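PDB 1IAP: guanine nucleotide exchange factor p115rhogef from Homo sapiens, which probably links heterotrimeric G proteins to Rho signalling, its N-terminal RGS-like domain engaging Gα subunits and the full-length factor promoting nucleotide exchange on Rho. Local coordinates for residues His17-Leu22 with Asn179-Tyr184. Numbering follows the deposited sequence.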
# COMPACT_ATOMS: atom_id res chain seq x y z
N HIS A 17 6.31 10.36 -0.45
CA HIS A 17 6.72 9.70 -1.68
C HIS A 17 5.76 8.57 -2.01
O HIS A 17 5.35 8.42 -3.16
CB HIS A 17 8.17 9.22 -1.56
CG HIS A 17 9.13 10.35 -1.31
ND1 HIS A 17 10.01 10.81 -2.26
CD2 HIS A 17 9.26 11.18 -0.24
CE1 HIS A 17 10.63 11.88 -1.80
NE2 HIS A 17 10.19 12.12 -0.58
N LEU A 18 5.32 7.85 -0.98
CA LEU A 18 4.37 6.76 -1.15
C LEU A 18 3.02 7.27 -1.66
O LEU A 18 2.41 6.66 -2.54
CB LEU A 18 4.22 5.97 0.15
CG LEU A 18 3.38 4.69 0.07
CD1 LEU A 18 3.95 3.76 -1.00
CD2 LEU A 18 3.36 4.00 1.42
N MET A 19 2.54 8.39 -1.11
CA MET A 19 1.27 8.97 -1.55
C MET A 19 1.31 9.33 -3.05
O MET A 19 0.31 9.15 -3.75
CB MET A 19 0.91 10.22 -0.74
CG MET A 19 0.23 9.94 0.60
SD MET A 19 -1.23 8.87 0.44
CE MET A 19 -2.18 9.73 -0.81
N ALA A 20 2.43 9.87 -3.52
CA ALA A 20 2.56 10.23 -4.93
C ALA A 20 2.47 8.97 -5.78
O ALA A 20 1.75 8.92 -6.78
CB ALA A 20 3.90 10.96 -5.18
N LEU A 21 3.17 7.92 -5.34
CA LEU A 21 3.16 6.64 -6.03
C LEU A 21 1.75 6.06 -6.05
O LEU A 21 1.29 5.58 -7.08
CB LEU A 21 4.13 5.66 -5.35
CG LEU A 21 4.11 4.21 -5.82
CD1 LEU A 21 4.56 4.12 -7.28
CD2 LEU A 21 5.01 3.37 -4.92
N LEU A 22 1.08 6.12 -4.90
CA LEU A 22 -0.27 5.60 -4.77
C LEU A 22 -1.23 6.30 -5.72
O LEU A 22 -2.03 5.65 -6.38
CB LEU A 22 -0.78 5.76 -3.32
CG LEU A 22 -0.86 4.56 -2.36
CD1 LEU A 22 -0.49 3.25 -3.02
CD2 LEU A 22 -0.01 4.82 -1.15
N ASN A 179 -9.90 3.69 1.70
CA ASN A 179 -9.83 3.04 3.02
C ASN A 179 -8.48 2.34 3.19
O ASN A 179 -7.83 2.46 4.23
CB ASN A 179 -10.94 1.99 3.16
CG ASN A 179 -12.32 2.61 3.26
OD1 ASN A 179 -12.45 3.79 3.53
ND2 ASN A 179 -13.35 1.80 3.05
N ALA A 180 -8.08 1.61 2.16
CA ALA A 180 -6.82 0.88 2.18
C ALA A 180 -5.62 1.80 2.37
O ALA A 180 -4.73 1.51 3.18
CB ALA A 180 -6.66 0.06 0.90
N ILE A 181 -5.59 2.90 1.62
CA ILE A 181 -4.49 3.85 1.75
C ILE A 181 -4.57 4.50 3.14
O ILE A 181 -3.56 4.62 3.83
CB ILE A 181 -4.54 4.93 0.63
CG1 ILE A 181 -4.22 4.28 -0.72
CG2 ILE A 181 -3.54 6.04 0.91
CD1 ILE A 181 -4.54 5.14 -1.92
N GLY A 182 -5.78 4.84 3.56
CA GLY A 182 -5.96 5.45 4.87
C GLY A 182 -5.41 4.58 5.99
O GLY A 182 -4.70 5.06 6.87
N LEU A 183 -5.70 3.29 5.91
CA LEU A 183 -5.25 2.33 6.91
C LEU A 183 -3.73 2.30 7.04
O LEU A 183 -3.19 2.39 8.14
CB LEU A 183 -5.79 0.93 6.60
CG LEU A 183 -5.55 -0.16 7.66
CD1 LEU A 183 -6.29 0.21 8.94
CD2 LEU A 183 -6.05 -1.49 7.13
N TYR A 184 -3.05 2.21 5.90
CA TYR A 184 -1.60 2.15 5.91
C TYR A 184 -0.94 3.47 6.31
O TYR A 184 0.09 3.48 6.99
CB TYR A 184 -1.06 1.68 4.56
CG TYR A 184 0.43 1.41 4.59
CD1 TYR A 184 0.93 0.23 5.14
CD2 TYR A 184 1.33 2.36 4.13
CE1 TYR A 184 2.30 0.00 5.23
CE2 TYR A 184 2.71 2.14 4.21
CZ TYR A 184 3.18 0.96 4.76
OH TYR A 184 4.53 0.74 4.84
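In the all-helical core of this RGS-like domain, helices 15-28 and 171-187, near the two ends of the chain, pack antiparallel, their local axes 12.0 Å apart at an angle of 169°, and Leu18, Met19 and Leu22 meet Ile181 and Tyr184 between them. Such spacing leaves the backbones well separated, so bulky apolar side chains must bridge the interval. Ile181 suits this place because its two branches serve different partners: CG2 lies 3.7 Å from Met19 SD, while CG1 and CD1 run alongside Leu22 in the opposite direction, CD1 being 3.8 Å from Leu22 CG. The unbranched Met19 chain, bent at chi2 (-54°), brings its sulfur to the CG2 methyl. A turn before Leu22, Leu18 CD2, a methyl suited to an apolar ring, approaches Tyr184 obliquely, 3.4 Å from CE2. Chi1 of -172° sets Tyr184 CG anti to its backbone N, which lays CE2 against Leu18; tyrosine adds a hydroxyl that hydrogen-bonds to Lys12 O. Leu157 and Leu160 of helix 142-162 also touch Ile181. An alanine at Ile181 is likely to open a gap beside Met19 SD and Leu22 CG, which would lose their contact with this helix. No hydrogen bond crosses between the segments, so buried apolar packing holds them to each other.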